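Local coordinates for Sts-2 protein (Mus musculus, PDB 3D4I) that shows acid-dependent phosphatase activity in its phosphoglycerate-mutase-like domain and probably promotes accumulation of activated T-cell and growth-factor receptors at the cell surface, at residues I15-R20 with V200-A205; E19-V24 with N46-L51; N63-S68 with A97-Q102; A91-P96 with K118-P123. One frame throughout, in Å; residues are numbered along the deposited sequence.

Contact 1 (I15-R20 with V200-A205); sequences IRHGER and VSHSSA. Unlike the reference sequence in segment 15-20: I15 (reference Val).
The RHG signature of the histidine phosphatase superfamily, R16-H17-G18, meets H202 and S203 here, where the neighbouring parallel strands 11-16 and 196-201 run out in the middle of the sheet. Two backbone bonds close the strand pairing: S201 N donates to I15 O at 2.9 Å in a nearly straight bond, and H17 N to S201 O at 3.0 Å. R16 leaves with CG anti to its N (chi1 -165°) and its chain bends again at chi2, which together bring NE to S203 OG at 2.8 Å; this bond lies in the guanidinium plane but is bent at the hydrogen (142°). NH1 of the same group reaches back to H17 O at 3.2 Å. The H17 imidazole is fixed by a straight bond from ND1 to G18 O, 2.8 Å long and lying in the ring plane, while its CE1 sits over one face of the R16 guanidinium. The two imidazoles approach obliquely, planes 77° apart, with H17 CD2 4.0 Å from H202 ND1. A water accepts from S203 N and, weakly, from H17 NE2. H202 NE2 is bonded to S95 OG. As in the family, H17 and H202 are probably the paired histidines of a 2H phosphatase. ND1 of H17 is occupied by G18 O, which leaves NE2 as the nitrogen toward the water and R99, consistent with that role.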
loop_
_atom_site.group_PDB
_atom_site.type_symbol
_atom_site.label_atom_id
_atom_site.label_comp_id
_atom_site.label_asym_id
_atom_site.label_seq_id
_atom_site.Cartn_x
_atom_site.Cartn_y
_atom_site.Cartn_z
ATOM N N ILE A 15 11.258 3.263 14.121
ATOM C CA ILE A 15 10.397 3.121 12.955
ATOM C C ILE A 15 9.313 4.205 12.988
ATOM O O ILE A 15 8.559 4.317 13.978
ATOM C CB ILE A 15 9.717 1.714 12.947
ATOM C CG1 ILE A 15 10.787 0.600 12.943
ATOM C CG2 ILE A 15 8.836 1.519 11.672
ATOM C CD1 ILE A 15 10.244 -0.789 13.148
ATOM N N ARG A 16 9.196 4.952 11.887
ATOM C CA ARG A 16 8.132 5.935 11.751
ATOM C C ARG A 16 6.800 5.261 11.404
ATOM O O ARG A 16 6.749 4.272 10.657
ATOM C CB ARG A 16 8.479 7.015 10.714
ATOM C CG ARG A 16 7.557 8.258 10.808
ATOM C CD ARG A 16 7.295 8.751 9.363
ATOM N NE ARG A 16 6.562 10.013 9.247
ATOM C CZ ARG A 16 5.364 10.128 8.690
ATOM N NH1 ARG A 16 4.696 9.044 8.203
ATOM N NH2 ARG A 16 4.824 11.349 8.626
ATOM N N HIS A 17 5.723 5.788 11.964
ATOM C CA HIS A 17 4.402 5.260 11.694
ATOM C C HIS A 17 4.090 5.328 10.186
ATOM O O HIS A 17 4.697 6.102 9.444
ATOM C CB HIS A 17 3.346 6.054 12.504
ATOM C CG HIS A 17 3.345 7.531 12.216
ATOM N ND1 HIS A 17 2.817 8.070 11.061
ATOM C CD2 HIS A 17 3.804 8.578 12.946
ATOM C CE1 HIS A 17 2.953 9.387 11.094
ATOM N NE2 HIS A 17 3.549 9.720 12.228
ATOM N N GLY A 18 3.121 4.539 9.755
ATOM C CA GLY A 18 2.619 4.590 8.378
ATOM C C GLY A 18 1.822 5.833 8.047
ATOM O O GLY A 18 1.592 6.719 8.900
ATOM N N GLU A 19 1.405 5.903 6.790
ATOM C CA GLU A 19 0.681 7.074 6.300
ATOM C C GLU A 19 -0.560 7.327 7.179
ATOM O O GLU A 19 -1.325 6.407 7.470
ATOM C CB GLU A 19 0.268 6.850 4.845
ATOM C CG GLU A 19 -0.430 8.072 4.228
ATOM C CD GLU A 19 -0.961 7.749 2.846
ATOM O OE1 GLU A 19 -1.998 7.077 2.782
ATOM O OE2 GLU A 19 -0.384 8.223 1.844
ATOM N N ARG A 20 -0.727 8.574 7.610
ATOM C CA ARG A 20 -1.892 8.974 8.391
ATOM C C ARG A 20 -2.990 9.572 7.491
ATOM O O ARG A 20 -2.699 10.228 6.476
ATOM C CB ARG A 20 -1.479 9.917 9.540
ATOM C CG ARG A 20 -0.600 11.059 9.147
ATOM C CD ARG A 20 0.036 11.775 10.344
ATOM N NE ARG A 20 -0.927 12.599 11.052
ATOM C CZ ARG A 20 -0.606 13.463 12.015
ATOM N NH1 ARG A 20 0.683 13.632 12.368
ATOM N NH2 ARG A 20 -1.569 14.176 12.601
ATOM N N VAL A 200 8.380 2.348 17.896
ATOM C CA VAL A 200 7.473 2.753 16.821
ATOM C C VAL A 200 6.915 4.115 17.183
ATOM O O VAL A 200 6.146 4.249 18.148
ATOM C CB VAL A 200 6.310 1.761 16.647
ATOM C CG1 VAL A 200 5.416 2.206 15.450
ATOM C CG2 VAL A 200 6.852 0.326 16.430
ATOM N N SER A 201 7.313 5.124 16.422
ATOM C CA SER A 201 7.147 6.505 16.874
ATOM C C SER A 201 7.023 7.428 15.669
ATOM O O SER A 201 6.492 7.020 14.615
ATOM C CB SER A 201 8.330 6.876 17.798
ATOM O OG SER A 201 8.175 8.168 18.365
ATOM N N HIS A 202 7.520 8.651 15.828
ATOM C CA HIS A 202 7.329 9.775 14.928
ATOM C C HIS A 202 8.626 10.057 14.200
ATOM O O HIS A 202 9.666 9.542 14.592
ATOM C CB HIS A 202 6.925 11.005 15.757
ATOM C CG HIS A 202 5.703 10.763 16.597
ATOM N ND1 HIS A 202 4.422 10.957 16.121
ATOM C CD2 HIS A 202 5.569 10.263 17.848
ATOM C CE1 HIS A 202 3.551 10.628 17.066
ATOM N NE2 HIS A 202 4.223 10.187 18.117
ATOM N N SER A 203 8.571 10.865 13.144
ATOM C CA SER A 203 9.782 11.194 12.379
ATOM C C SER A 203 10.854 11.770 13.311
ATOM O O SER A 203 12.017 11.416 13.216
ATOM C CB SER A 203 9.455 12.189 11.273
ATOM O OG SER A 203 8.699 11.552 10.252
ATOM N N SER A 204 10.437 12.641 14.219
ATOM C CA SER A 204 11.368 13.229 15.206
ATOM C C SER A 204 12.207 12.204 15.988
ATOM O O SER A 204 13.384 12.463 16.318
ATOM C CB SER A 204 10.581 14.080 16.195
ATOM O OG SER A 204 9.439 13.389 16.630
ATOM N N ALA A 205 11.592 11.070 16.317
ATOM C CA ALA A 205 12.232 10.056 17.137
ATOM C C ALA A 205 13.441 9.391 16.462
ATOM O O ALA A 205 14.319 8.868 17.160
ATOM C CB ALA A 205 11.218 8.992 17.585
HETATM O O HOH W 1 5.861 11.516 12.161
#

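Contact 2 (E19-V24 with N46-L51); sequences ERVDQV and NFPRSL
E19 and N46 join across this contact through a single hydrogen bond between the extended E19 side chain and the N46 amide. Both residues leave the backbone with CG on the far side from N (chi1 -177° for E19), and E19 stays stretched beyond CG, so the carboxylate is carried out to the amide. N46 ND2 donates to E19 OE1 at 3.0 Å, nearly straight and in the plane of its own amide. It approaches OE1 on the syn side, 26° out of the carboxylate plane. The amide and carboxylate planes lie 75° apart. OE1 is shared with S68 OG, while N46 OD1 takes the backbone N of C70; the amide thus has a partner at each end, which sets its flip. V24 lays CG2 across ND2 at 3.9 Å. V21 is modelled in two conformers; in one of them CG1 meets P48 CD at 3.7 Å, the side chains crossing at about a right angle, and the same methyl lies 4.0 Å from N46 O. In both valines the branch that touches is the one opposite the carbonyl carbon. E19 OE2 is bonded to G261 N of the second subunit, whose T259 packs on N46. Around the contact, W29 of helix 29-32 touches V21 and F47, the F47 ring meets F25 of helix 21-25, and N46 sits against the start of helix 69-85.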
loop_
_atom_site.group_PDB
_atom_site.type_symbol
_atom_site.label_atom_id
_atom_site.label_comp_id
_atom_site.label_asym_id
_atom_site.label_seq_id
_atom_site.Cartn_x
_atom_site.Cartn_y
_atom_site.Cartn_z
ATOM N N GLU A 19 1.405 5.903 6.790
ATOM C CA GLU A 19 0.681 7.074 6.300
ATOM C C GLU A 19 -0.560 7.327 7.179
ATOM O O GLU A 19 -1.325 6.407 7.470
ATOM C CB GLU A 19 0.268 6.850 4.845
ATOM C CG GLU A 19 -0.430 8.072 4.228
ATOM C CD GLU A 19 -0.961 7.749 2.846
ATOM O OE1 GLU A 19 -1.998 7.077 2.782
ATOM O OE2 GLU A 19 -0.384 8.223 1.844
ATOM N N ARG A 20 -0.727 8.574 7.610
ATOM C CA ARG A 20 -1.892 8.974 8.391
ATOM C C ARG A 20 -2.990 9.572 7.491
ATOM O O ARG A 20 -2.699 10.228 6.476
ATOM C CB ARG A 20 -1.479 9.917 9.540
ATOM C CG ARG A 20 -0.600 11.059 9.147
ATOM C CD ARG A 20 0.036 11.775 10.344
ATOM N NE ARG A 20 -0.927 12.599 11.052
ATOM C CZ ARG A 20 -0.606 13.463 12.015
ATOM N NH1 ARG A 20 0.683 13.632 12.368
ATOM N NH2 ARG A 20 -1.569 14.176 12.601
ATOM N N VAL A 21 -4.252 9.277 7.815
ATOM C CA VAL A 21 -5.364 9.662 6.923
ATOM C C VAL A 21 -5.358 11.147 6.655
ATOM O O VAL A 21 -5.635 11.566 5.527
ATOM C CB VAL A 21 -6.788 9.273 7.447
ATOM C CG1 VAL A 21 -7.048 7.806 7.201
ATOM C CG2 VAL A 21 -6.972 9.654 8.895
ATOM N N ASP A 22 -5.023 11.940 7.671
ATOM C CA ASP A 22 -5.039 13.401 7.475
ATOM C C ASP A 22 -3.901 13.946 6.607
ATOM O O ASP A 22 -3.985 15.086 6.171
ATOM C CB ASP A 22 -5.120 14.171 8.802
ATOM C CG ASP A 22 -3.948 13.891 9.730
ATOM O OD1 ASP A 22 -3.401 12.772 9.711
ATOM O OD2 ASP A 22 -3.584 14.790 10.509
ATOM N N GLN A 23 -2.862 13.149 6.338
ATOM C CA GLN A 23 -1.778 13.598 5.436
ATOM C C GLN A 23 -2.338 13.675 4.014
ATOM O O GLN A 23 -1.943 14.539 3.203
ATOM C CB GLN A 23 -0.591 12.601 5.367
ATOM C CG GLN A 23 0.643 13.227 4.726
ATOM C CD GLN A 23 1.754 12.245 4.431
ATOM O OE1 GLN A 23 2.064 11.361 5.231
ATOM N NE2 GLN A 23 2.390 12.419 3.279
ATOM N N VAL A 24 -3.227 12.735 3.694
ATOM C CA VAL A 24 -3.805 12.662 2.363
ATOM C C VAL A 24 -5.040 13.573 2.232
ATOM O O VAL A 24 -5.187 14.301 1.257
ATOM C CB VAL A 24 -4.170 11.190 1.981
ATOM C CG1 VAL A 24 -4.897 11.120 0.611
ATOM C CG2 VAL A 24 -2.915 10.381 1.844
ATOM N N ASN A 46 -9.105 4.836 0.830
ATOM C CA ASN A 46 -7.921 5.001 1.693
ATOM C C ASN A 46 -8.268 5.383 3.127
ATOM O O ASN A 46 -7.375 5.422 3.974
ATOM C CB ASN A 46 -6.932 6.001 1.091
ATOM C CG ASN A 46 -5.503 5.813 1.592
ATOM O OD1 ASN A 46 -5.043 4.700 1.792
ATOM N ND2 ASN A 46 -4.785 6.931 1.760
ATOM N N PHE A 47 -9.544 5.698 3.401
ATOM C CA PHE A 47 -10.039 5.718 4.791
ATOM C C PHE A 47 -10.134 4.281 5.252
ATOM O O PHE A 47 -10.504 3.424 4.451
ATOM C CB PHE A 47 -11.418 6.398 4.915
ATOM C CG PHE A 47 -11.378 7.898 4.780
ATOM C CD1 PHE A 47 -11.286 8.500 3.532
ATOM C CD2 PHE A 47 -11.445 8.714 5.905
ATOM C CE1 PHE A 47 -11.283 9.931 3.395
ATOM C CE2 PHE A 47 -11.412 10.101 5.785
ATOM C CZ PHE A 47 -11.356 10.714 4.535
ATOM N N PRO A 48 -9.767 3.995 6.528
ATOM C CA PRO A 48 -9.799 2.597 6.982
ATOM C C PRO A 48 -11.223 2.039 7.108
ATOM O O PRO A 48 -12.184 2.803 7.215
ATOM C CB PRO A 48 -9.100 2.646 8.361
ATOM C CG PRO A 48 -9.252 4.118 8.823
ATOM C CD PRO A 48 -9.300 4.930 7.570
ATOM N N ARG A 49 -11.340 0.717 7.110
ATOM C CA ARG A 49 -12.635 0.031 7.186
ATOM C C ARG A 49 -13.430 0.453 8.404
ATOM O O ARG A 49 -14.648 0.579 8.347
ATOM C CB ARG A 49 -12.433 -1.502 7.156
ATOM C CG ARG A 49 -12.911 -2.190 5.867
ATOM C CD ARG A 49 -12.375 -3.632 5.789
ATOM N NE ARG A 49 -13.348 -4.615 5.306
ATOM C CZ ARG A 49 -13.163 -5.939 5.375
ATOM N NH1 ARG A 49 -12.041 -6.432 5.902
ATOM N NH2 ARG A 49 -14.097 -6.783 4.931
ATOM N N SER A 50 -12.734 0.700 9.510
ATOM C CA SER A 50 -13.381 1.094 10.757
ATOM C C SER A 50 -12.455 1.943 11.611
ATOM O O SER A 50 -11.241 1.977 11.379
ATOM C CB SER A 50 -13.807 -0.148 11.554
ATOM O OG SER A 50 -12.670 -0.813 12.080
ATOM N N LEU A 51 -13.051 2.642 12.570
ATOM C CA LEU A 51 -12.335 3.297 13.656
ATOM C C LEU A 51 -12.554 2.525 14.965
ATOM O O LEU A 51 -13.645 1.953 15.174
ATOM C CB LEU A 51 -12.798 4.743 13.830
ATOM C CG LEU A 51 -12.686 5.691 12.635
ATOM C CD1 LEU A 51 -13.229 7.083 12.987
ATOM C CD2 LEU A 51 -11.243 5.771 12.159
#

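Contact 3 (N63-S68 with A97-Q102); sequences NDPPLS and ALRCVQ
D64 and L67 each take hold of the first turns of helix 98-111, one through a side chain and the other through its backbone. Of the direct hydrogen bonds, L98 N points straight at D64 OD1, 2.8 Å away, meeting the carboxylate on its syn side and close to its plane. One turn further on, Q102 OE1 accepts from L67 N at 2.9 Å, the donor tilted modestly from the amide carbonyl plane. Water adds a second tier. One molecule donates to D64 OD1 and P65 O and accepts from R99 N and from R99 NH1 (3.0 Å); another passes between N63 O and R99 NH1, 2.7 Å from each. Both lie at the edge of the R99 guanidinium and in its plane. The apolar contacts fill in between: L67 CD1 rests on Q102 CB at 3.7 Å, the two side chains running antiparallel, one past the other, and L98 CD2 packs on P66 CB at 3.9 Å. R99 starts with CG wedged between N and the carbonyl carbon (chi1 62°), then runs extended alongside P65. Its NH2 pairs with E132, whereas D64 OD2 pairs with R54. A carboxylate bonded at a helix N-terminus would be favoured electrostatically. R99, lying against H17 and H202 with R20 nearby, is placed by waters and E132, consistent with a lining for a phosphate pocket.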
loop_
_atom_site.group_PDB
_atom_site.type_symbol
_atom_site.label_atom_id
_atom_site.label_comp_id
_atom_site.label_asym_id
_atom_site.label_seq_id
_atom_site.Cartn_x
_atom_site.Cartn_y
_atom_site.Cartn_z
ATOM N N ASN A 63 -7.631 14.986 16.740
ATOM C CA ASN A 63 -6.184 15.227 16.914
ATOM C C ASN A 63 -5.326 13.973 16.992
ATOM O O ASN A 63 -4.126 14.052 17.311
ATOM C CB ASN A 63 -5.941 16.065 18.180
ATOM C CG ASN A 63 -6.512 17.466 18.064
ATOM O OD1 ASN A 63 -6.418 18.112 17.006
ATOM N ND2 ASN A 63 -7.119 17.940 19.143
ATOM N N ASP A 64 -5.939 12.827 16.711
ATOM C CA ASP A 64 -5.295 11.532 16.912
ATOM C C ASP A 64 -5.747 10.628 15.777
ATOM O O ASP A 64 -6.443 9.653 15.994
ATOM C CB ASP A 64 -5.672 10.957 18.287
ATOM C CG ASP A 64 -4.906 9.675 18.633
ATOM O OD1 ASP A 64 -3.721 9.507 18.222
ATOM O OD2 ASP A 64 -5.498 8.831 19.326
ATOM N N PRO A 65 -5.358 10.977 14.543
ATOM C CA PRO A 65 -5.904 10.283 13.376
ATOM C C PRO A 65 -5.345 8.862 13.169
ATOM O O PRO A 65 -4.204 8.580 13.578
ATOM C CB PRO A 65 -5.547 11.220 12.222
ATOM C CG PRO A 65 -4.241 11.865 12.690
ATOM C CD PRO A 65 -4.428 12.063 14.169
ATOM N N PRO A 66 -6.146 7.970 12.557
ATOM C CA PRO A 66 -5.707 6.618 12.278
ATOM C C PRO A 66 -4.808 6.524 11.058
ATOM O O PRO A 66 -4.668 7.485 10.294
ATOM C CB PRO A 66 -7.021 5.891 12.001
ATOM C CG PRO A 66 -7.873 6.929 11.348
ATOM C CD PRO A 66 -7.549 8.176 12.129
ATOM N N LEU A 67 -4.208 5.358 10.870
ATOM C CA LEU A 67 -3.499 5.082 9.638
ATOM C C LEU A 67 -4.522 5.039 8.510
ATOM O O LEU A 67 -5.633 4.590 8.711
ATOM C CB LEU A 67 -2.850 3.701 9.726
ATOM C CG LEU A 67 -1.659 3.572 10.671
ATOM C CD1 LEU A 67 -1.154 2.131 10.639
ATOM C CD2 LEU A 67 -0.600 4.536 10.268
ATOM N N SER A 68 -4.136 5.487 7.335
ATOM C CA SER A 68 -4.920 5.238 6.113
ATOM C C SER A 68 -4.792 3.786 5.725
ATOM O O SER A 68 -3.952 3.057 6.285
ATOM C CB SER A 68 -4.383 6.103 4.983
ATOM O OG SER A 68 -3.043 5.703 4.678
ATOM N N ALA A 97 0.143 7.774 20.404
ATOM C CA ALA A 97 -0.632 8.159 19.218
ATOM C C ALA A 97 -1.207 6.929 18.520
ATOM O O ALA A 97 -0.528 5.902 18.365
ATOM C CB ALA A 97 0.207 8.990 18.253
ATOM N N LEU A 98 -2.468 7.020 18.104
ATOM C CA LEU A 98 -3.127 5.887 17.466
ATOM C C LEU A 98 -2.317 5.355 16.296
ATOM O O LEU A 98 -2.135 4.157 16.173
ATOM C CB LEU A 98 -4.530 6.299 16.968
ATOM C CG LEU A 98 -5.377 5.228 16.275
ATOM C CD1 LEU A 98 -5.574 3.999 17.160
ATOM C CD2 LEU A 98 -6.738 5.845 15.853
ATOM N N ARG A 99 -1.870 6.260 15.430
ATOM C CA ARG A 99 -1.100 5.901 14.230
ATOM C C ARG A 99 0.132 5.058 14.555
ATOM O O ARG A 99 0.467 4.145 13.801
ATOM C CB ARG A 99 -0.742 7.164 13.417
ATOM C CG ARG A 99 0.156 8.174 14.156
ATOM C CD ARG A 99 0.089 9.483 13.424
ATOM N NE ARG A 99 0.889 10.561 13.996
ATOM C CZ ARG A 99 0.491 11.442 14.908
ATOM N NH1 ARG A 99 -0.714 11.363 15.483
ATOM N NH2 ARG A 99 1.331 12.402 15.270
ATOM N N CYS A 100 0.762 5.336 15.705
ATOM C CA CYS A 100 1.931 4.589 16.159
ATOM C C CYS A 100 1.568 3.246 16.744
ATOM O O CYS A 100 2.165 2.240 16.378
ATOM C CB CYS A 100 2.763 5.399 17.168
ATOM S SG CYS A 100 3.365 6.947 16.518
ATOM N N VAL A 101 0.589 3.206 17.649
ATOM C CA VAL A 101 0.113 1.900 18.162
ATOM C C VAL A 101 -0.412 0.979 17.018
ATOM O O VAL A 101 -0.167 -0.244 17.035
ATOM C CB VAL A 101 -0.926 2.033 19.339
ATOM C CG1 VAL A 101 -1.332 0.677 19.852
ATOM C CG2 VAL A 101 -0.352 2.822 20.511
ATOM N N GLN A 102 -1.090 1.556 16.019
ATOM C CA GLN A 102 -1.563 0.751 14.875
ATOM C C GLN A 102 -0.411 0.173 14.041
ATOM O O GLN A 102 -0.418 -1.009 13.648
ATOM C CB GLN A 102 -2.513 1.554 13.982
ATOM C CG GLN A 102 -3.912 1.771 14.607
ATOM C CD GLN A 102 -4.784 2.672 13.756
ATOM O OE1 GLN A 102 -4.320 3.681 13.190
ATOM N NE2 GLN A 102 -6.073 2.328 13.682
HETATM O O HOH W 2 -1.644 13.117 17.321
HETATM O O HOH W 3 -2.727 9.191 15.631
#

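Contact 4 (A91-P96 with K118-P123); sequences AVFASP and KIRVEP
F93 and R120 lie side by side on one face of the edge pair of strands, in the beta-alpha-beta unit where helix 98-111 links strand 89-94 to the parallel strand 119-121. The R120 chain, bent at chi2 (147°), is laid slantwise over the phenyl ring. Its CD makes a CH-pi contact over one ring face, 4.0 Å from the F93 centroid and shifted toward the rim, while the guanidinium plane is turned 46° from the ring. R120 NH1 then comes to 3.9 Å from A91 CB. The opposite face of the sheet is aliphatic: A94 CB meets I119 CG2 at 3.8 Å, with V92 beside them, and L108 of helix 98-111 closes over V92 and I119. Three backbone bonds set the register, R120 N to V92 O, A94 N to R120 O and E122 N to A94 O, all 2.9 Å long. E122 turns its carboxylate elsewhere, to Y157 and the backbone N of A160 and L161. Where the strands end, prolines take over. P96 CG and P123 CG come to 4.1 Å, and V121 sends CG1, anti to its N, to 3.7 Å from P96 CB.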
loop_
_atom_site.group_PDB
_atom_site.type_symbol
_atom_site.label_atom_id
_atom_site.label_comp_id
_atom_site.label_asym_id
_atom_site.label_seq_id
_atom_site.Cartn_x
_atom_site.Cartn_y
_atom_site.Cartn_z
ATOM N N ALA A 91 11.012 -7.033 21.811
ATOM C CA ALA A 91 10.229 -6.048 22.524
ATOM C C ALA A 91 9.782 -4.957 21.567
ATOM O O ALA A 91 10.426 -4.712 20.553
ATOM C CB ALA A 91 11.013 -5.452 23.685
ATOM N N VAL A 92 8.651 -4.338 21.896
ATOM C CA VAL A 92 8.159 -3.198 21.152
ATOM C C VAL A 92 7.511 -2.160 22.034
ATOM O O VAL A 92 6.671 -2.457 22.906
ATOM C CB VAL A 92 7.383 -3.525 19.801
ATOM C CG1 VAL A 92 7.358 -4.999 19.428
ATOM C CG2 VAL A 92 6.030 -2.829 19.664
ATOM N N PHE A 93 8.002 -0.946 21.834
ATOM C CA PHE A 93 7.507 0.229 22.484
ATOM C C PHE A 93 6.858 1.087 21.408
ATOM O O PHE A 93 7.339 1.118 20.258
ATOM C CB PHE A 93 8.657 0.973 23.156
ATOM C CG PHE A 93 9.341 0.181 24.234
ATOM C CD1 PHE A 93 10.277 -0.797 23.903
ATOM C CD2 PHE A 93 9.042 0.396 25.582
ATOM C CE1 PHE A 93 10.908 -1.565 24.903
ATOM C CE2 PHE A 93 9.685 -0.349 26.586
ATOM C CZ PHE A 93 10.614 -1.328 26.241
ATOM N N ALA A 94 5.757 1.750 21.756
ATOM C CA ALA A 94 5.101 2.653 20.811
ATOM C C ALA A 94 4.705 3.945 21.498
ATOM O O ALA A 94 4.304 3.944 22.665
ATOM C CB ALA A 94 3.840 1.981 20.213
ATOM N N SER A 95 4.788 5.038 20.759
ATOM C CA SER A 95 4.121 6.275 21.108
ATOM C C SER A 95 2.612 6.059 21.314
ATOM O O SER A 95 1.996 5.248 20.615
ATOM C CB SER A 95 4.366 7.290 19.993
ATOM O OG SER A 95 3.400 8.318 20.019
ATOM N N PRO A 96 2.009 6.768 22.289
ATOM C CA PRO A 96 0.561 6.611 22.556
ATOM C C PRO A 96 -0.388 7.060 21.400
ATOM O O PRO A 96 -1.601 6.750 21.436
ATOM C CB PRO A 96 0.346 7.470 23.817
ATOM C CG PRO A 96 1.436 8.532 23.748
ATOM C CD PRO A 96 2.635 7.739 23.208
ATOM N N LYS A 118 3.705 -7.968 24.024
ATOM C CA LYS A 118 2.795 -6.873 24.295
ATOM C C LYS A 118 3.422 -5.546 23.915
ATOM O O LYS A 118 4.617 -5.312 24.155
ATOM C CB LYS A 118 2.404 -6.810 25.783
ATOM C CG LYS A 118 1.938 -8.116 26.385
ATOM C CD LYS A 118 1.251 -7.880 27.726
ATOM C CE LYS A 118 1.174 -9.171 28.512
ATOM N NZ LYS A 118 0.423 -10.232 27.767
ATOM N N ILE A 119 2.597 -4.661 23.366
ATOM C CA ILE A 119 3.040 -3.328 23.000
ATOM C C ILE A 119 3.148 -2.505 24.255
ATOM O O ILE A 119 2.168 -2.357 24.991
ATOM C CB ILE A 119 2.075 -2.651 22.000
ATOM C CG1 ILE A 119 2.025 -3.435 20.671
ATOM C CG2 ILE A 119 2.464 -1.170 21.784
ATOM C CD1 ILE A 119 0.765 -3.148 19.825
ATOM N N ARG A 120 4.342 -1.966 24.496
ATOM C CA ARG A 120 4.572 -1.098 25.636
ATOM C C ARG A 120 4.364 0.343 25.228
ATOM O O ARG A 120 5.169 0.899 24.478
ATOM C CB ARG A 120 5.980 -1.308 26.175
ATOM C CG ARG A 120 6.068 -2.596 26.966
ATOM C CD ARG A 120 7.419 -3.244 26.851
ATOM N NE ARG A 120 7.531 -4.351 27.796
ATOM C CZ ARG A 120 8.628 -5.070 27.981
ATOM N NH1 ARG A 120 9.716 -4.819 27.272
ATOM N NH2 ARG A 120 8.630 -6.044 28.883
ATOM N N VAL A 121 3.283 0.941 25.719
ATOM C CA VAL A 121 2.983 2.315 25.327
ATOM C C VAL A 121 3.809 3.268 26.180
ATOM O O VAL A 121 3.710 3.276 27.424
ATOM C CB VAL A 121 1.467 2.639 25.372
ATOM C CG1 VAL A 121 1.205 4.110 24.977
ATOM C CG2 VAL A 121 0.695 1.717 24.454
ATOM N N GLU A 122 4.643 4.039 25.495
ATOM C CA GLU A 122 5.578 4.955 26.132
ATOM C C GLU A 122 5.326 6.385 25.672
ATOM O O GLU A 122 5.804 6.793 24.618
ATOM C CB GLU A 122 7.036 4.549 25.835
ATOM C CG GLU A 122 8.114 5.473 26.490
ATOM C CD GLU A 122 7.892 5.678 27.995
ATOM O OE1 GLU A 122 8.022 4.691 28.727
ATOM O OE2 GLU A 122 7.587 6.819 28.437
ATOM N N PRO A 123 4.565 7.160 26.453
ATOM C CA PRO A 123 4.449 8.587 26.128
ATOM C C PRO A 123 5.756 9.362 26.054
ATOM O O PRO A 123 5.788 10.411 25.433
ATOM C CB PRO A 123 3.562 9.131 27.255
ATOM C CG PRO A 123 2.735 7.960 27.628
ATOM C CD PRO A 123 3.697 6.800 27.589
HETATM O O HOH W 4 7.204 -5.650 24.303
#

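All four contacts are buried, but at different depths. The centre of contact 1 lies about 4 Å from the centre of the chain, those of contacts 3 and 4 about 9 Å, and that of contact 2 about 15 Å, beside the second subunit. Contacts 1 and 4 are parallel pairings in one sheet, linked by V200 N to F93 O: contact 1 joins two inner strands, contact 4 the outermost strand 119-121. Contact 1 becomes polar beyond the strands; contact 4 is mostly apolar, with R120 over F93, and ends in prolines. Contacts 2 and 3 tie loops to helix starts, contact 3 with more water. R99 brings contact 3 against both histidines of contact 1, and E19 bonded to S68 links contacts 1, 2 and 3.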